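Local coordinates for purine nucleosidase, (IunH-1) (Sulfolobus solfataricus, PDB 3T8J), which belongs to the nucleoside hydrolase family, named a purine nucleosidase, and carries a bound sodium ion at the C-terminal edge of the parallel strands of its central beta-sheet, at residues A109-A120 with I137-M147. Numbering follows the deposited sequence.
Sequences ANEYAGELEFLA and IVKKIKKVWVM
Glu117 and Trp145 reach out side by side from neighbouring parallel strands, and the indole NE1 gives a nearly straight hydrogen bond (167°) to Glu117 OE1 at 2.9 Å. The oxygen lies in the ring plane but is met on its anti side, with carboxylate and indole planes turned 40° apart. Arg2 holds the other oxygen, OE2, in a salt bridge, so both carboxylate oxygens have a partner. On the face that carries Glu117 and Trp145, Leu119 CD1 packs on Trp145 CB (3.9 Å), while Lys143 CG lies over the rim of one indole face before its amine turns away to Asp181. Between the strands, Phe118 N donates to Lys143 O and Phe118 O accepts from Trp145 N; Ala120 N and O do the same with Trp145 O and Met147 N. The other face bears Phe118, Ala120, Ile141 and Val144. In the loop after helix 101-111, Gly114 N donates to Lys140 O at 2.8 Å, and the extended Lys140 chain carries NZ to Asn110 OD1 (2.7 Å) and Ser136 OG. Helices 125-133 and 137-140 join the strands in a beta-alpha-beta crossover; helix 125-133 covers Phe118 and Val144, helix 237-246 covers Leu119 and Trp145, and strands 3-8 and 182-185 flank the pair.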
ATOM      1  N   ALA A 109      26.941   6.461  24.060  1.00 23.38           N
ATOM      2  CA  ALA A 109      27.611   5.676  23.022  1.00 23.30           C
ATOM      3  C   ALA A 109      29.034   6.172  22.824  1.00 24.94           C
ATOM      4  O   ALA A 109      29.942   5.385  22.564  1.00 26.50           O
ATOM      5  CB  ALA A 109      26.801   5.729  21.702  1.00 22.91           C
ATOM      6  N   ASN A 110      29.252   7.473  22.956  1.00 25.16           N
ATOM      7  CA  ASN A 110      30.609   8.008  22.915  1.00 27.36           C
ATOM      8  C   ASN A 110      31.397   7.656  24.166  1.00 27.70           C
ATOM      9  O   ASN A 110      32.559   7.233  24.070  1.00 30.40           O
ATOM     10  CB  ASN A 110      30.563   9.515  22.707  1.00 28.12           C
ATOM     11  CG  ASN A 110      30.363   9.902  21.246  1.00 32.73           C
ATOM     12  OD1 ASN A 110      31.111   9.441  20.381  1.00 37.40           O
ATOM     13  ND2 ASN A 110      29.455  10.830  20.985  1.00 35.05           N
ATOM     14  N   GLU A 111      30.792   7.825  25.345  1.00 27.72           N
ATOM     15  CA  GLU A 111      31.499   7.565  26.609  1.00 28.77           C
ATOM     16  C   GLU A 111      31.928   6.100  26.739  1.00 28.81           C
ATOM     17  O   GLU A 111      33.049   5.811  27.227  1.00 31.49           O
ATOM     18  CB  GLU A 111      30.614   7.972  27.793  1.00 28.42           C
ATOM     19  CG  GLU A 111      31.252   7.646  29.135  1.00 31.09           C
ATOM     20  CD  GLU A 111      30.494   8.158  30.359  1.00 35.75           C
ATOM     21  OE1 GLU A 111      29.338   8.633  30.233  1.00 34.26           O
ATOM     22  OE2 GLU A 111      31.064   8.058  31.482  1.00 39.66           O
ATOM     23  N   TYR A 112      31.072   5.189  26.265  1.00 27.65           N
ATOM     24  CA  TYR A 112      31.291   3.736  26.332  1.00 28.01           C
ATOM     25  C   TYR A 112      31.452   3.091  24.943  1.00 28.58           C
ATOM     26  O   TYR A 112      31.086   1.928  24.745  1.00 28.61           O
ATOM     27  CB  TYR A 112      30.142   3.068  27.110  1.00 27.83           C
ATOM     28  CG  TYR A 112      30.005   3.550  28.537  1.00 28.17           C
ATOM     29  CD1 TYR A 112      30.799   3.014  29.543  1.00 31.94           C
ATOM     30  CD2 TYR A 112      29.094   4.544  28.876  1.00 27.94           C
ATOM     31  CE1 TYR A 112      30.674   3.454  30.858  1.00 33.87           C
ATOM     32  CE2 TYR A 112      28.977   4.992  30.184  1.00 28.76           C
ATOM     33  CZ  TYR A 112      29.764   4.442  31.160  1.00 32.39           C
ATOM     34  OH  TYR A 112      29.640   4.886  32.471  1.00 34.07           O
ATOM     35  N   ALA A 113      32.084   3.818  24.015  1.00 28.48           N
ATOM     36  CA  ALA A 113      32.234   3.358  22.629  1.00 28.67           C
ATOM     37  C   ALA A 113      32.845   1.969  22.570  1.00 29.41           C
ATOM     38  O   ALA A 113      33.926   1.709  23.152  1.00 31.62           O
ATOM     39  CB  ALA A 113      33.073   4.335  21.823  1.00 29.41           C
ATOM     40  N   GLY A 114      32.156   1.084  21.861  1.00 29.13           N
ATOM     41  CA  GLY A 114      32.612  -0.264  21.655  1.00 31.19           C
ATOM     42  C   GLY A 114      32.222  -1.248  22.729  1.00 31.94           C
ATOM     43  O   GLY A 114      32.442  -2.459  22.558  1.00 33.53           O
ATOM     44  N   GLU A 115      31.650  -0.756  23.833  1.00 30.54           N
ATOM     45  CA  GLU A 115      31.241  -1.631  24.925  0.50 31.27           C
ATOM     46  C   GLU A 115      29.759  -1.470  25.293  1.00 30.01           C
ATOM     47  O   GLU A 115      29.190  -2.349  25.939  1.00 31.79           O
ATOM     48  CB  GLU A 115      32.107  -1.378  26.155  0.50 32.59           C
ATOM     49  CG  GLU A 115      33.614  -1.615  25.943  0.50 35.85           C
ATOM     50  CD  GLU A 115      33.942  -2.964  25.311  0.50 39.57           C
ATOM     51  OE1 GLU A 115      33.196  -3.949  25.518  0.50 42.81           O
ATOM     52  OE2 GLU A 115      34.967  -3.051  24.597  0.50 44.58           O
ATOM     53  N   LEU A 116      29.131  -0.381  24.864  1.00 26.86           N
ATOM     54  CA  LEU A 116      27.741  -0.126  25.279  1.00 24.90           C
ATOM     55  C   LEU A 116      26.789  -1.135  24.648  1.00 23.88           C
ATOM     56  O   LEU A 116      26.842  -1.382  23.438  1.00 24.01           O
ATOM     57  CB  LEU A 116      27.291   1.298  24.916  1.00 23.92           C
ATOM     58  CG  LEU A 116      25.981   1.778  25.546  1.00 23.31           C
ATOM     59  CD1 LEU A 116      26.074   1.793  27.069  1.00 25.56           C
ATOM     60  CD2 LEU A 116      25.631   3.147  24.973  1.00 25.40           C
ATOM     61  N   GLU A 117      25.879  -1.679  25.463  1.00 22.34           N
ATOM     62  CA  GLU A 117      24.839  -2.553  24.991  1.00 20.90           C
ATOM     63  C   GLU A 117      23.495  -1.883  25.223  1.00 21.71           C
ATOM     64  O   GLU A 117      23.317  -1.166  26.209  1.00 22.26           O
ATOM     65  CB  GLU A 117      24.916  -3.916  25.680  1.00 22.36           C
ATOM     66  CG  GLU A 117      26.296  -4.604  25.408  1.00 23.95           C
ATOM     67  CD  GLU A 117      26.409  -5.988  26.028  1.00 25.95           C
ATOM     68  OE1 GLU A 117      25.608  -6.870  25.645  1.00 26.73           O
ATOM     69  OE2 GLU A 117      27.332  -6.209  26.876  1.00 28.58           O
ATOM     70  N   PHE A 118      22.569  -2.112  24.313  1.00 20.36           N
ATOM     71  CA  PHE A 118      21.248  -1.460  24.357  1.00 19.30           C
ATOM     72  C   PHE A 118      20.161  -2.514  24.492  1.00 20.30           C
ATOM     73  O   PHE A 118      19.988  -3.353  23.612  1.00 20.73           O
ATOM     74  CB  PHE A 118      21.033  -0.618  23.080  1.00 19.50           C
ATOM     75  CG  PHE A 118      19.903   0.349  23.152  1.00 20.01           C
ATOM     76  CD1 PHE A 118      20.129   1.680  23.482  1.00 21.21           C
ATOM     77  CD2 PHE A 118      18.612  -0.050  22.846  1.00 20.76           C
ATOM     78  CE1 PHE A 118      19.066   2.587  23.560  1.00 22.07           C
ATOM     79  CE2 PHE A 118      17.536   0.859  22.921  1.00 21.32           C
ATOM     80  CZ  PHE A 118      17.788   2.192  23.262  1.00 20.73           C
ATOM     81  N   LEU A 119      19.416  -2.469  25.607  1.00 19.84           N
ATOM     82  CA  LEU A 119      18.342  -3.428  25.853  1.00 19.76           C
ATOM     83  C   LEU A 119      17.025  -2.768  25.420  1.00 19.64           C
ATOM     84  O   LEU A 119      16.441  -1.946  26.144  1.00 20.00           O
ATOM     85  CB  LEU A 119      18.361  -3.854  27.321  1.00 20.76           C
ATOM     86  CG  LEU A 119      17.310  -4.863  27.759  1.00 21.85           C
ATOM     87  CD1 LEU A 119      17.360  -6.170  26.962  1.00 22.12           C
ATOM     88  CD2 LEU A 119      17.441  -5.151  29.266  1.00 22.44           C
ATOM     89  N   ALA A 120      16.632  -3.102  24.186  1.00 19.18           N
ATOM     90  CA  ALA A 120      15.481  -2.545  23.493  1.00 18.68           C
ATOM     91  C   ALA A 120      14.279  -3.444  23.737  1.00 19.54           C
ATOM     92  O   ALA A 120      13.907  -4.267  22.886  1.00 20.10           O
ATOM     93  CB  ALA A 120      15.776  -2.430  21.977  1.00 19.48           C
ATOM     94  N   ILE A 137      26.660   5.689  15.877  1.00 24.65           N
ATOM     95  CA  ILE A 137      26.318   4.839  17.015  1.00 24.57           C
ATOM     96  C   ILE A 137      26.192   3.361  16.635  1.00 24.02           C
ATOM     97  O   ILE A 137      26.208   2.495  17.500  1.00 23.68           O
ATOM     98  CB  ILE A 137      25.037   5.310  17.807  1.00 23.72           C
ATOM     99  CG1 ILE A 137      23.741   5.152  16.990  1.00 22.82           C
ATOM    100  CG2 ILE A 137      25.192   6.744  18.297  1.00 24.86           C
ATOM    101  CD1 ILE A 137      22.463   5.449  17.803  1.00 23.31           C
ATOM    102  N   VAL A 138      26.077   3.050  15.341  1.00 24.08           N
ATOM    103  CA  VAL A 138      25.983   1.661  14.920  1.00 24.74           C
ATOM    104  C   VAL A 138      27.272   0.872  15.260  1.00 26.61           C
ATOM    105  O   VAL A 138      27.191  -0.280  15.675  1.00 28.12           O
ATOM    106  CB  VAL A 138      25.672   1.552  13.424  1.00 25.61           C
ATOM    107  CG1 VAL A 138      25.902   0.141  12.919  1.00 28.74           C
ATOM    108  CG2 VAL A 138      24.246   1.986  13.136  1.00 26.34           C
ATOM    109  N   LYS A 139      28.424   1.503  15.128  1.00 27.64           N
ATOM    110  CA  LYS A 139      29.659   0.856  15.588  1.00 29.46           C
ATOM    111  C   LYS A 139      29.878   1.017  17.087  1.00 29.18           C
ATOM    112  O   LYS A 139      30.385   0.083  17.754  1.00 32.55           O
ATOM    113  CB  LYS A 139      30.883   1.340  14.840  1.00 31.04           C
ATOM    114  CG  LYS A 139      32.142   0.561  15.314  1.00 31.92           C
ATOM    115  CD  LYS A 139      33.249   0.577  14.364  1.00 34.55           C
ATOM    116  CE  LYS A 139      34.488   0.009  15.030  1.00 34.59           C
ATOM    117  NZ  LYS A 139      35.622  -0.067  14.069  1.00 35.75           N
ATOM    118  N   LYS A 140      29.535   2.187  17.633  1.00 26.47           N
ATOM    119  CA  LYS A 140      29.821   2.477  19.048  1.00 26.42           C
ATOM    120  C   LYS A 140      28.993   1.625  20.016  1.00 26.05           C
ATOM    121  O   LYS A 140      29.456   1.307  21.122  1.00 26.58           O
ATOM    122  CB  LYS A 140      29.631   3.965  19.362  1.00 26.65           C
ATOM    123  CG  LYS A 140      30.624   4.839  18.622  1.00 28.18           C
ATOM    124  CD  LYS A 140      30.309   6.300  18.697  1.00 31.75           C
ATOM    125  CE  LYS A 140      31.328   7.097  17.880  1.00 34.49           C
ATOM    126  NZ  LYS A 140      30.976   8.543  17.838  1.00 38.50           N
ATOM    127  N   ILE A 141      27.782   1.266  19.616  1.00 24.80           N
ATOM    128  CA  ILE A 141      26.999   0.314  20.391  1.00 24.41           C
ATOM    129  C   ILE A 141      27.385  -1.115  19.984  1.00 24.78           C
ATOM    130  O   ILE A 141      27.271  -1.523  18.797  1.00 27.45           O
ATOM    131  CB  ILE A 141      25.488   0.583  20.211  1.00 22.90           C
ATOM    132  CG1 ILE A 141      25.138   1.942  20.821  1.00 23.18           C
ATOM    133  CG2 ILE A 141      24.663  -0.601  20.749  1.00 24.93           C
ATOM    134  CD1 ILE A 141      23.716   2.450  20.482  1.00 24.84           C
ATOM    135  N   LYS A 142      27.865  -1.882  20.956  1.00 24.96           N
ATOM    136  CA  LYS A 142      28.336  -3.248  20.750  1.00 26.62           C
ATOM    137  C   LYS A 142      27.227  -4.210  20.321  1.00 26.01           C
ATOM    138  O   LYS A 142      27.416  -5.087  19.477  1.00 26.74           O
ATOM    139  CB  LYS A 142      28.991  -3.741  22.066  1.00 27.70           C
ATOM    140  CG  LYS A 142      29.481  -5.155  22.052  1.00 33.78           C
ATOM    141  CD  LYS A 142      30.214  -5.502  23.333  1.00 38.15           C
ATOM    142  CE  LYS A 142      30.719  -6.931  23.291  1.00 43.66           C
ATOM    143  NZ  LYS A 142      31.728  -7.182  24.337  1.00 47.92           N
ATOM    144  N   LYS A 143      26.047  -4.063  20.921  1.00 24.20           N
ATOM    145  CA  LYS A 143      24.996  -5.042  20.790  1.00 23.68           C
ATOM    146  C   LYS A 143      23.641  -4.389  21.094  1.00 22.33           C
ATOM    147  O   LYS A 143      23.564  -3.587  22.011  1.00 22.46           O
ATOM    148  CB  LYS A 143      25.238  -6.183  21.779  1.00 25.87           C
ATOM    149  CG  LYS A 143      24.360  -7.368  21.611  1.00 27.63           C
ATOM    150  CD  LYS A 143      24.703  -8.147  20.344  1.00 29.52           C
ATOM    151  CE  LYS A 143      23.693  -9.223  20.144  1.00 30.69           C
ATOM    152  NZ  LYS A 143      24.112 -10.148  19.047  1.00 30.64           N
ATOM    153  N   VAL A 144      22.632  -4.735  20.293  1.00 20.41           N
ATOM    154  CA  VAL A 144      21.220  -4.374  20.563  1.00 20.13           C
ATOM    155  C   VAL A 144      20.469  -5.674  20.795  1.00 21.01           C
ATOM    156  O   VAL A 144      20.411  -6.548  19.915  1.00 22.42           O
ATOM    157  CB  VAL A 144      20.611  -3.567  19.419  1.00 19.49           C
ATOM    158  CG1 VAL A 144      19.185  -3.124  19.771  1.00 20.11           C
ATOM    159  CG2 VAL A 144      21.493  -2.342  19.128  1.00 22.00           C
ATOM    160  N   TRP A 145      19.834  -5.769  21.972  1.00 20.72           N
ATOM    161  CA  TRP A 145      18.999  -6.903  22.364  1.00 20.73           C
ATOM    162  C   TRP A 145      17.540  -6.461  22.248  1.00 19.80           C
ATOM    163  O   TRP A 145      17.112  -5.601  22.996  1.00 20.79           O
ATOM    164  CB  TRP A 145      19.325  -7.307  23.800  1.00 20.95           C
ATOM    165  CG  TRP A 145      20.773  -7.665  24.069  1.00 22.32           C
ATOM    166  CD1 TRP A 145      21.757  -6.848  24.587  1.00 23.72           C
ATOM    167  CD2 TRP A 145      21.388  -8.946  23.879  1.00 23.47           C
ATOM    168  NE1 TRP A 145      22.930  -7.553  24.721  1.00 24.03           N
ATOM    169  CE2 TRP A 145      22.736  -8.836  24.276  1.00 25.01           C
ATOM    170  CE3 TRP A 145      20.931 -10.175  23.385  1.00 25.34           C
ATOM    171  CZ2 TRP A 145      23.610  -9.905  24.205  1.00 26.44           C
ATOM    172  CZ3 TRP A 145      21.814 -11.239  23.321  1.00 27.53           C
ATOM    173  CH2 TRP A 145      23.141 -11.087  23.715  1.00 27.81           C
ATOM    174  N   VAL A 146      16.838  -7.000  21.272  1.00 19.72           N
ATOM    175  CA  VAL A 146      15.483  -6.546  20.921  1.00 19.77           C
ATOM    176  C   VAL A 146      14.442  -7.560  21.376  1.00 21.01           C
ATOM    177  O   VAL A 146      14.510  -8.739  21.006  1.00 22.21           O
ATOM    178  CB  VAL A 146      15.346  -6.351  19.400  1.00 19.05           C
ATOM    179  CG1 VAL A 146      13.888  -6.008  19.012  1.00 20.03           C
ATOM    180  CG2 VAL A 146      16.279  -5.245  18.887  1.00 19.48           C
ATOM    181  N   MET A 147      13.494  -7.110  22.198  1.00 20.06           N
ATOM    182  CA  MET A 147      12.267  -7.885  22.403  1.00 20.01           C
ATOM    183  C   MET A 147      11.305  -7.333  21.349  1.00 20.03           C
ATOM    184  O   MET A 147      10.936  -6.134  21.389  1.00 19.40           O
ATOM    185  CB  MET A 147      11.665  -7.701  23.794  1.00 20.84           C
ATOM    186  CG  MET A 147      10.538  -8.684  24.103  1.00 21.54           C
ATOM    187  SD  MET A 147       8.984  -8.233  23.258  1.00 22.78           S
ATOM    188  CE  MET A 147       8.483  -9.830  22.603  1.00 24.53           C
TER